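Local coordinates for protein trimethylamine-N-oxide reductase (Haemophilus influenzae, PDB 7L5I) that probably reduces trimethylamine N-oxide or related S- and N-oxides, using a molybdenum centre carried by two molybdopterin guanine dinucleotides, at residues Glu546-Arg550 with Ala551-Glu555; Pro86-Arg89 with Lys90-Ala94; Asp119-His122 with Asn123-Arg127. All coordinates share one frame; numbering follows the deposited sequence.

All three contacts are local, each within a few residues along the chain, and mix buried residues (Val88, Arg89, Phe92, Val121, Leu125) with exposed ones (Lys549, Gly552, Asn123). Interaction 3 lies in mid-helix 114-131; its backbone bonds are regular, and its side chains also touch both other contacts. Interaction 1 closes helix 540-550 and packs on helix 114-131: Arg550 NE lies 2.9 Å from Asp119 OD1 in a salt bridge, and Leu547 meets Val121. Interaction 2, where strand 87-89 turns into helix 90-94, touches interaction 3 through Phe92 and Val88. Interaction 3 is backbone and apolar between its own segments but lends Asp119 to interaction 1, whereas Arg89 of interaction 2 finds its carboxylates outside its segments.

Interaction 1. Residues Glu546-Arg550 with Ala551-Glu555; sequences ELAKR and AGVEE
The side chains of Lys549 and Glu554 leave the backbone in the same sense, each with CG anti to its own N (chi1 -174° and -175°), and the two chains run side by side. Glu554 stays extended beyond CG, which lays Glu554 OE1 3.7 Å from Lys549 CG; the lysine then bends at chi3 and chi4, and Lys549 NZ remains 6.5 Å from Glu554 OE1. The pair therefore meets through lysine methylenes and a carboxylate oxygen, not through a salt bridge. Val553 CG2 packs against the buried Ala548, 4.0 Å from Ala548 CB.

The backbone from Ala548 to Val553 forms a Schellman motif ending helix 540-550. Val553 N donates to Ala548 O over 2.9 Å, a nearly straight bond (168°), and Gly552 N donates to Lys549 O over 3.1 Å. Both donors stand above the plane of the carbonyl they reach. Gly552 takes up positive phi, which favours glycine, and Val553 follows at the N-cap position of helix 554-558. Ala551 N still bonds to Leu547 O in the ordinary helical manner.

The side chain of Arg550 reaches one turn back to Glu546, its extended chain carrying the guanidinium alongside the helix. Arg550 NH1 lies 2.8 Å from Glu546 OE2, on the anti lone pair of that oxygen, in a salt bridge. Arg550 NH1 also donates to Glu546 O over 3.2 Å, and both acceptors lie in the guanidinium plane. Arg550 N and NH1 reach Glu546 O from opposite faces. Asp119 of helix 114-131 pairs with Arg550 NE, so the guanidinium is shared by two carboxylates. That arrangement fixes its rotation and probably stabilises its positive charge, tying the final turn of helix 540-550 electrostatically to helix 114-131.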
ATOM      1  N   GLU A 546       5.598 -29.721   0.258  1.00 13.83           N
ATOM      2  CA  GLU A 546       5.013 -30.825  -0.496  1.00 17.65           C
ATOM      3  C   GLU A 546       5.222 -30.670  -2.002  1.00 16.83           C
ATOM      4  O   GLU A 546       5.486 -31.654  -2.699  1.00 17.31           O
ATOM      5  CB  GLU A 546       3.526 -30.955  -0.185  1.00 19.33           C
ATOM      6  CG  GLU A 546       3.249 -31.478   1.216  1.00 26.87           C
ATOM      7  CD  GLU A 546       3.422 -32.986   1.316  1.00 45.28           C
ATOM      8  OE1 GLU A 546       3.522 -33.491   2.457  1.00 54.84           O
ATOM      9  OE2 GLU A 546       3.455 -33.661   0.255  1.00 37.41           O
ATOM     10  N   LEU A 547       5.082 -29.450  -2.537  1.00 13.04           N
ATOM     11  CA  LEU A 547       5.359 -29.268  -3.949  1.00 12.89           C
ATOM     12  C   LEU A 547       6.847 -29.464  -4.244  1.00 15.07           C
ATOM     13  O   LEU A 547       7.210 -30.043  -5.271  1.00 14.74           O
ATOM     14  CB  LEU A 547       4.890 -27.880  -4.399  1.00 15.01           C
ATOM     15  CG  LEU A 547       3.365 -27.773  -4.358  1.00 13.31           C
ATOM     16  CD1 LEU A 547       2.948 -26.309  -4.526  1.00 12.39           C
ATOM     17  CD2 LEU A 547       2.733 -28.624  -5.451  1.00 14.73           C
ATOM     18  N   ALA A 548       7.723 -28.981  -3.352  1.00 14.92           N
ATOM     19  CA  ALA A 548       9.164 -29.145  -3.552  1.00 14.69           C
ATOM     20  C   ALA A 548       9.539 -30.622  -3.587  1.00 17.43           C
ATOM     21  O   ALA A 548      10.350 -31.048  -4.411  1.00 16.83           O
ATOM     22  CB  ALA A 548       9.926 -28.430  -2.444  1.00 14.83           C
ATOM     23  N   LYS A 549       8.938 -31.412  -2.703  1.00 15.40           N
ATOM     24  CA  LYS A 549       9.201 -32.842  -2.680  1.00 17.56           C
ATOM     25  C   LYS A 549       8.804 -33.492  -3.992  1.00 16.75           C
ATOM     26  O   LYS A 549       9.529 -34.339  -4.516  1.00 17.55           O
ATOM     27  CB  LYS A 549       8.439 -33.488  -1.525  1.00 21.95           C
ATOM     28  CG  LYS A 549       8.762 -34.962  -1.340  1.00 30.09           C
ATOM     29  CD  LYS A 549       7.751 -35.653  -0.446  1.00 41.88           C
ATOM     30  CE  LYS A 549       7.110 -36.827  -1.181  1.00 77.13           C
ATOM     31  NZ  LYS A 549       6.295 -36.400  -2.368  1.00 64.84           N
ATOM     32  N   ARG A 550       7.638 -33.126  -4.534  1.00 17.22           N
ATOM     33  CA  ARG A 550       7.237 -33.691  -5.811  1.00 18.70           C
ATOM     34  C   ARG A 550       8.193 -33.302  -6.930  1.00 18.52           C
ATOM     35  O   ARG A 550       8.305 -34.030  -7.924  1.00 18.46           O
ATOM     36  CB  ARG A 550       5.809 -33.255  -6.145  1.00 16.42           C
ATOM     37  CG  ARG A 550       4.786 -33.909  -5.256  1.00 17.45           C
ATOM     38  CD  ARG A 550       3.433 -33.206  -5.312  1.00 19.21           C
ATOM     39  NE  ARG A 550       2.391 -34.047  -4.717  1.00 22.63           N
ATOM     40  CZ  ARG A 550       2.228 -34.249  -3.413  1.00 21.34           C
ATOM     41  NH1 ARG A 550       3.012 -33.663  -2.522  1.00 22.48           N
ATOM     42  NH2 ARG A 550       1.248 -35.040  -3.007  1.00 23.35           N
ATOM     43  N   ALA A 551       8.881 -32.163  -6.798  1.00 18.14           N
ATOM     44  CA  ALA A 551       9.848 -31.734  -7.803  1.00 17.65           C
ATOM     45  C   ALA A 551      11.269 -32.179  -7.488  1.00 18.19           C
ATOM     46  O   ALA A 551      12.189 -31.838  -8.236  1.00 22.26           O
ATOM     47  CB  ALA A 551       9.826 -30.213  -7.937  1.00 23.23           C
ATOM     48  N   GLY A 552      11.473 -32.887  -6.383  1.00 18.10           N
ATOM     49  CA  GLY A 552      12.794 -33.382  -6.043  1.00 22.57           C
ATOM     50  C   GLY A 552      13.718 -32.386  -5.385  1.00 24.12           C
ATOM     51  O   GLY A 552      14.924 -32.646  -5.322  1.00 23.37           O
ATOM     52  N   VAL A 553      13.194 -31.265  -4.852  1.00 15.78           N
ATOM     53  CA  VAL A 553      14.054 -30.219  -4.304  1.00 17.42           C
ATOM     54  C   VAL A 553      13.653 -29.849  -2.876  1.00 18.73           C
ATOM     55  O   VAL A 553      13.840 -28.708  -2.441  1.00 17.75           O
ATOM     56  CB  VAL A 553      14.043 -28.977  -5.216  1.00 19.98           C
ATOM     57  CG1 VAL A 553      14.581 -29.304  -6.621  1.00 20.17           C
ATOM     58  CG2 VAL A 553      12.636 -28.414  -5.351  1.00 17.42           C
ATOM     59  N   GLU A 554      13.114 -30.805  -2.121  1.00 15.34           N
ATOM     60  CA  GLU A 554      12.733 -30.501  -0.748  1.00 16.41           C
ATOM     61  C   GLU A 554      13.938 -30.090   0.098  1.00 22.94           C
ATOM     62  O   GLU A 554      13.853 -29.162   0.912  1.00 17.93           O
ATOM     63  CB  GLU A 554      12.024 -31.693  -0.114  1.00 19.57           C
ATOM     64  CG  GLU A 554      11.505 -31.370   1.271  1.00 25.09           C
ATOM     65  CD  GLU A 554      11.149 -32.595   2.074  1.00 41.12           C
ATOM     66  OE1 GLU A 554      10.684 -33.589   1.472  1.00 51.68           O
ATOM     67  OE2 GLU A 554      11.352 -32.564   3.307  1.00 50.92           O
ATOM     68  N   GLU A 555      15.072 -30.785  -0.043  1.00 19.69           N
ATOM     69  CA  GLU A 555      16.185 -30.468   0.834  1.00 21.74           C
ATOM     70  C   GLU A 555      16.699 -29.051   0.599  1.00 19.47           C
ATOM     71  O   GLU A 555      17.086 -28.362   1.559  1.00 18.37           O
ATOM     72  CB  GLU A 555      17.296 -31.505   0.645  1.00 24.96           C
ATOM     73  CG  GLU A 555      16.900 -32.895   1.152  1.00 29.36           C
ATOM     74  CD  GLU A 555      16.057 -33.720   0.157  1.00 32.11           C
ATOM     75  OE1 GLU A 555      15.831 -33.291  -1.004  1.00 24.04           O
ATOM     76  OE2 GLU A 555      15.623 -34.824   0.552  1.00 28.64           O
TER

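Interaction 2. Residues Pro86-Arg89 with Lys90-Ala94; sequences PMVR and KGFLA
Lys90 begins helix 90-94 directly after Arg89, which occupies its N-cap position, and Lys90 CB lies beside Arg89 C. Strand 87-89, set between strands 109-111 and 500-503 in the mixed six-stranded sheet, thus turns straight into the helix; the short axes run 80° apart in direction, 5.3 Å from each other at closest. Gly91 comes next, its CA 4.0 Å from Arg89 NH1, where the guanidinium leans over the first turn.

Phe92 places its backbone N over one face of that guanidinium, 3.6 Å above the plane and offset toward the rim. Its CG stands anti to the backbone N (chi1 -171°), which sends the ring off so that Arg89 NH2 lies at its edge, 4.1 Å from Phe92 CD1. Guanidinium and ring planes are 70° apart, and the approach is not a stack. From the strand, Val88 CG1 comes within 4.0 Å of Phe92 CD2.

Leu93 completes the turn: Leu93 N donates to Arg89 O over 2.9 Å, nearly straight, while Leu93 CG packs 3.7 Å from Val88 CG1. Asp499 and Asp107 form salt bridges with Arg89 NE and NH1, Asp107 OD2 also accepts from Gly91 N, and Ser99 OG bonds NH2. A buried arginine whose three nitrogens all have partners is held in a fixed orientation, and the two carboxylates probably compensate its charge.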
ATOM      1  N   PRO A  86      -8.890 -28.182   0.160  1.00 13.59           N
ATOM      2  CA  PRO A  86      -8.484 -27.944  -1.240  1.00 13.19           C
ATOM      3  C   PRO A  86      -9.674 -28.092  -2.177  1.00 14.47           C
ATOM      4  O   PRO A  86     -10.475 -29.010  -2.040  1.00 15.59           O
ATOM      5  CB  PRO A  86      -7.427 -29.023  -1.488  1.00 15.66           C
ATOM      6  CG  PRO A  86      -6.981 -29.471  -0.108  1.00 15.63           C
ATOM      7  CD  PRO A  86      -8.173 -29.323   0.768  1.00 14.58           C
ATOM      8  N   MET A  87      -9.802 -27.155  -3.118  1.00 14.40           N
ATOM      9  CA  MET A  87     -10.915 -27.118  -4.060  1.00 13.57           C
ATOM     10  C   MET A  87     -10.376 -26.889  -5.462  1.00 17.05           C
ATOM     11  O   MET A  87      -9.442 -26.099  -5.651  1.00 14.39           O
ATOM     12  CB  MET A  87     -11.898 -25.993  -3.746  1.00 16.96           C
ATOM     13  CG  MET A  87     -12.355 -25.948  -2.333  1.00 25.58           C
ATOM     14  SD  MET A  87     -13.553 -27.227  -1.974  1.00 34.35           S
ATOM     15  CE  MET A  87     -15.020 -26.531  -2.564  1.00 31.36           C
ATOM     16  N   VAL A  88     -10.996 -27.542  -6.438  1.00 14.53           N
ATOM     17  CA  VAL A  88     -10.682 -27.369  -7.847  1.00 13.25           C
ATOM     18  C   VAL A  88     -11.971 -27.095  -8.620  1.00 15.60           C
ATOM     19  O   VAL A  88     -13.006 -27.704  -8.349  1.00 14.61           O
ATOM     20  CB  VAL A  88      -9.965 -28.618  -8.410  1.00 13.89           C
ATOM     21  CG1 VAL A  88      -9.571 -28.408  -9.874  1.00 13.86           C
ATOM     22  CG2 VAL A  88      -8.753 -28.933  -7.572  1.00 18.28           C
ATOM     23  N   ARG A  89     -11.909 -26.180  -9.581  1.00 13.54           N
ATOM     24  CA  ARG A  89     -13.056 -25.949 -10.443  1.00 17.04           C
ATOM     25  C   ARG A  89     -13.473 -27.236 -11.148  1.00 16.38           C
ATOM     26  O   ARG A  89     -12.642 -27.947 -11.720  1.00 16.79           O
ATOM     27  CB  ARG A  89     -12.753 -24.930 -11.555  1.00 18.90           C
ATOM     28  CG  ARG A  89     -12.743 -23.530 -11.191  1.00 24.12           C
ATOM     29  CD  ARG A  89     -12.920 -22.674 -12.448  1.00 18.54           C
ATOM     30  NE  ARG A  89     -11.905 -22.840 -13.500  1.00 15.73           N
ATOM     31  CZ  ARG A  89     -12.117 -23.373 -14.699  1.00 17.85           C
ATOM     32  NH1 ARG A  89     -13.308 -23.836 -15.046  1.00 20.76           N
ATOM     33  NH2 ARG A  89     -11.130 -23.422 -15.586  1.00 17.42           N
ATOM     34  N   LYS A  90     -14.795 -27.476 -11.186  1.00 16.46           N
ATOM     35  CA  LYS A  90     -15.336 -28.626 -11.914  1.00 19.85           C
ATOM     36  C   LYS A  90     -14.793 -28.717 -13.338  1.00 18.29           C
ATOM     37  O   LYS A  90     -14.360 -29.789 -13.782  1.00 20.92           O
ATOM     38  CB  LYS A  90     -16.864 -28.530 -11.935  1.00 23.75           C
ATOM     39  CG  LYS A  90     -17.571 -29.704 -12.590  1.00 30.55           C
ATOM     40  CD  LYS A  90     -19.091 -29.533 -12.523  1.00 37.91           C
ATOM     41  CE  LYS A  90     -19.817 -30.755 -13.084  1.00 67.41           C
ATOM     42  NZ  LYS A  90     -19.045 -32.024 -12.921  1.00 69.48           N
ATOM     43  N   GLY A  91     -14.843 -27.612 -14.090  1.00 19.91           N
ATOM     44  CA  GLY A  91     -14.435 -27.657 -15.482  1.00 19.10           C
ATOM     45  C   GLY A  91     -12.948 -27.829 -15.669  1.00 22.41           C
ATOM     46  O   GLY A  91     -12.489 -28.380 -16.676  1.00 19.20           O
ATOM     47  N   PHE A  92     -12.164 -27.379 -14.697  1.00 18.99           N
ATOM     48  CA  PHE A  92     -10.732 -27.599 -14.769  1.00 19.69           C
ATOM     49  C   PHE A  92     -10.395 -29.042 -14.463  1.00 19.45           C
ATOM     50  O   PHE A  92      -9.521 -29.626 -15.110  1.00 19.18           O
ATOM     51  CB  PHE A  92     -10.002 -26.663 -13.811  1.00 17.83           C
ATOM     52  CG  PHE A  92      -8.528 -26.681 -13.996  1.00 13.42           C
ATOM     53  CD1 PHE A  92      -7.917 -25.821 -14.892  1.00 16.01           C
ATOM     54  CD2 PHE A  92      -7.754 -27.534 -13.271  1.00 16.16           C
ATOM     55  CE1 PHE A  92      -6.536 -25.836 -15.047  1.00 17.60           C
ATOM     56  CE2 PHE A  92      -6.388 -27.563 -13.428  1.00 20.11           C
ATOM     57  CZ  PHE A  92      -5.780 -26.714 -14.329  1.00 21.42           C
ATOM     58  N   LEU A  93     -11.048 -29.636 -13.455  1.00 18.93           N
ATOM     59  CA  LEU A  93     -10.790 -31.055 -13.170  1.00 21.24           C
ATOM     60  C   LEU A  93     -11.053 -31.913 -14.401  1.00 24.89           C
ATOM     61  O   LEU A  93     -10.345 -32.900 -14.648  1.00 29.13           O
ATOM     62  CB  LEU A  93     -11.682 -31.541 -12.032  1.00 22.16           C
ATOM     63  CG  LEU A  93     -11.179 -31.667 -10.620  1.00 29.56           C
ATOM     64  CD1 LEU A  93     -12.226 -32.439  -9.835  1.00 32.49           C
ATOM     65  CD2 LEU A  93      -9.832 -32.340 -10.561  1.00 27.52           C
ATOM     66  N   ALA A  94     -12.057 -31.541 -15.194  1.00 25.75           N
ATOM     67  CA  ALA A  94     -12.441 -32.348 -16.348  1.00 28.99           C
ATOM     68  C   ALA A  94     -11.373 -32.328 -17.435  1.00 30.50           C
ATOM     69  O   ALA A  94     -11.134 -33.346 -18.092  1.00 29.85           O
ATOM     70  CB  ALA A  94     -13.771 -31.841 -16.900  1.00 30.88           C
TER

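Interaction 3. Residues Asp119-His122 with Asn123-Arg127; sequences DLVH and NQLKR
Four successive i to i+4 backbone bonds carry the chain from Asp119-His122 into Asn123-Arg127, from Asn123 N to Asp119 O (2.9 Å) through Lys126 N to His122 O (2.8 Å), all close to 160° at the hydrogen. On the buried face Val121 and Leu125 lie side by side, pointing the same way, with Val121 CG1 3.8 Å from Leu125 CD1. Leu125 CG sits beside its own backbone N (chi1 -69°), which carries it back over the preceding turn, 3.4 Å from Val121 O. This is one uninterrupted alpha-helix, 114-131, whose apolar face rests on the mixed sheet: Val121 and Leu125 touch Ile485 of strand 483-488, and Leu120 touches Ile500 of strand 500-503.

Toward the other side, the His122 ring and the Asn123 amide are inclined at 54°, with His122 CD2 3.7 Å from Asn123 OD1. The amide folds back along the helix, yet Asn123 ND2, 3.0 Å from Asp119 O, is not in line for a hydrogen bond, and the backbone N-H of Asn123 holds that oxygen. In Gln124 the first torsion sets CG beside the backbone N, 3.3 Å from Leu120 O, and the bend at chi2 then turns the amide.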
ATOM      1  N   ASP A 119      -0.652 -33.021  -6.416  1.00 15.84           N
ATOM      2  CA  ASP A 119      -0.274 -33.701  -7.649  1.00 17.42           C
ATOM      3  C   ASP A 119      -0.692 -32.877  -8.876  1.00 15.59           C
ATOM      4  O   ASP A 119       0.064 -32.761  -9.849  1.00 16.31           O
ATOM      5  CB  ASP A 119      -0.923 -35.086  -7.723  1.00 17.48           C
ATOM      6  CG  ASP A 119      -0.313 -36.113  -6.779  1.00 23.76           C
ATOM      7  OD1 ASP A 119       0.731 -35.872  -6.154  1.00 26.59           O
ATOM      8  OD2 ASP A 119      -0.900 -37.221  -6.689  1.00 26.96           O
ATOM      9  N   LEU A 120      -1.896 -32.294  -8.837  1.00 14.60           N
ATOM     10  CA  LEU A 120      -2.398 -31.508  -9.954  1.00 14.57           C
ATOM     11  C   LEU A 120      -1.603 -30.225 -10.138  1.00 13.76           C
ATOM     12  O   LEU A 120      -1.269 -29.861 -11.276  1.00 15.87           O
ATOM     13  CB  LEU A 120      -3.881 -31.200  -9.755  1.00 15.16           C
ATOM     14  CG  LEU A 120      -4.608 -30.473 -10.864  1.00 17.68           C
ATOM     15  CD1 LEU A 120      -4.653 -31.333 -12.124  1.00 21.34           C
ATOM     16  CD2 LEU A 120      -6.018 -30.116 -10.392  1.00 16.34           C
ATOM     17  N   VAL A 121      -1.304 -29.512  -9.052  1.00 14.02           N
ATOM     18  CA  VAL A 121      -0.467 -28.317  -9.163  1.00 13.47           C
ATOM     19  C   VAL A 121       0.884 -28.677  -9.761  1.00 13.44           C
ATOM     20  O   VAL A 121       1.376 -28.015 -10.684  1.00 13.25           O
ATOM     21  CB  VAL A 121      -0.293 -27.648  -7.795  1.00 13.07           C
ATOM     22  CG1 VAL A 121       0.745 -26.541  -7.875  1.00 17.13           C
ATOM     23  CG2 VAL A 121      -1.609 -27.089  -7.296  1.00 12.68           C
ATOM     24  N   HIS A 122       1.518 -29.720  -9.224  1.00 14.66           N
ATOM     25  CA  HIS A 122       2.835 -30.095  -9.718  1.00 15.73           C
ATOM     26  C   HIS A 122       2.779 -30.426 -11.202  1.00 14.43           C
ATOM     27  O   HIS A 122       3.614 -29.963 -11.996  1.00 14.06           O
ATOM     28  CB  HIS A 122       3.362 -31.285  -8.933  1.00 14.91           C
ATOM     29  CG  HIS A 122       4.599 -31.885  -9.527  1.00 16.31           C
ATOM     30  ND1 HIS A 122       5.823 -31.253  -9.490  1.00 17.32           N
ATOM     31  CD2 HIS A 122       4.790 -33.039 -10.204  1.00 19.69           C
ATOM     32  CE1 HIS A 122       6.717 -31.992 -10.128  1.00 22.13           C
ATOM     33  NE2 HIS A 122       6.121 -33.091 -10.556  1.00 20.24           N
ATOM     34  N   ASN A 123       1.795 -31.230 -11.604  1.00 15.03           N
ATOM     35  CA  ASN A 123       1.702 -31.645 -12.997  1.00 15.58           C
ATOM     36  C   ASN A 123       1.415 -30.473 -13.928  1.00 15.75           C
ATOM     37  O   ASN A 123       1.955 -30.419 -15.043  1.00 16.59           O
ATOM     38  CB  ASN A 123       0.628 -32.717 -13.143  1.00 18.15           C
ATOM     39  CG  ASN A 123       1.059 -34.040 -12.546  1.00 32.34           C
ATOM     40  OD1 ASN A 123       2.241 -34.385 -12.565  1.00 29.31           O
ATOM     41  ND2 ASN A 123       0.105 -34.785 -12.005  1.00 39.29           N
ATOM     42  N   GLN A 124       0.546 -29.547 -13.507  1.00 13.15           N
ATOM     43  CA  GLN A 124       0.219 -28.393 -14.339  1.00 14.11           C
ATOM     44  C   GLN A 124       1.386 -27.429 -14.466  1.00 17.29           C
ATOM     45  O   GLN A 124       1.613 -26.869 -15.549  1.00 16.76           O
ATOM     46  CB  GLN A 124      -1.001 -27.671 -13.774  1.00 14.33           C
ATOM     47  CG  GLN A 124      -2.276 -28.414 -14.044  1.00 18.12           C
ATOM     48  CD  GLN A 124      -2.570 -28.440 -15.537  1.00 22.30           C
ATOM     49  OE1 GLN A 124      -2.692 -27.385 -16.166  1.00 20.93           O
ATOM     50  NE2 GLN A 124      -2.656 -29.619 -16.103  1.00 23.95           N
ATOM     51  N   LEU A 125       2.156 -27.230 -13.381  1.00 15.73           N
ATOM     52  CA  LEU A 125       3.318 -26.357 -13.494  1.00 14.93           C
ATOM     53  C   LEU A 125       4.432 -27.047 -14.270  1.00 17.76           C
ATOM     54  O   LEU A 125       5.151 -26.400 -15.033  1.00 16.33           O
ATOM     55  CB  LEU A 125       3.812 -25.943 -12.112  1.00 16.18           C
ATOM     56  CG  LEU A 125       2.890 -25.003 -11.320  1.00 14.21           C
ATOM     57  CD1 LEU A 125       3.452 -24.767  -9.927  1.00 17.56           C
ATOM     58  CD2 LEU A 125       2.674 -23.672 -12.043  1.00 18.26           C
ATOM     59  N   LYS A 126       4.591 -28.359 -14.085  1.00 15.17           N
ATOM     60  CA  LYS A 126       5.578 -29.090 -14.864  1.00 18.00           C
ATOM     61  C   LYS A 126       5.282 -28.991 -16.353  1.00 17.62           C
ATOM     62  O   LYS A 126       6.204 -28.846 -17.167  1.00 19.43           O
ATOM     63  CB  LYS A 126       5.630 -30.549 -14.417  1.00 22.15           C
ATOM     64  CG  LYS A 126       6.822 -31.298 -15.014  1.00 30.52           C
ATOM     65  CD  LYS A 126       6.696 -32.811 -14.891  1.00 44.22           C
ATOM     66  CE  LYS A 126       7.710 -33.523 -15.810  1.00 52.59           C
ATOM     67  NZ  LYS A 126       7.041 -34.326 -16.882  1.00 67.04           N
ATOM     68  N   ARG A 127       4.001 -29.057 -16.734  1.00 15.24           N
ATOM     69  CA  ARG A 127       3.643 -28.942 -18.142  1.00 18.07           C
ATOM     70  C   ARG A 127       4.106 -27.608 -18.701  1.00 17.93           C
ATOM     71  O   ARG A 127       4.707 -27.544 -19.784  1.00 17.39           O
ATOM     72  CB  ARG A 127       2.132 -29.102 -18.316  1.00 20.00           C
ATOM     73  CG  ARG A 127       1.650 -28.940 -19.761  1.00 24.87           C
ATOM     74  CD  ARG A 127       0.125 -29.097 -19.881  1.00 29.56           C
ATOM     75  NE  ARG A 127      -0.343 -30.448 -19.559  1.00 33.18           N
ATOM     76  CZ  ARG A 127      -1.623 -30.783 -19.385  1.00 39.42           C
ATOM     77  NH1 ARG A 127      -2.580 -29.870 -19.491  1.00 29.80           N
ATOM     78  NH2 ARG A 127      -1.950 -32.036 -19.097  1.00 38.55           N
TER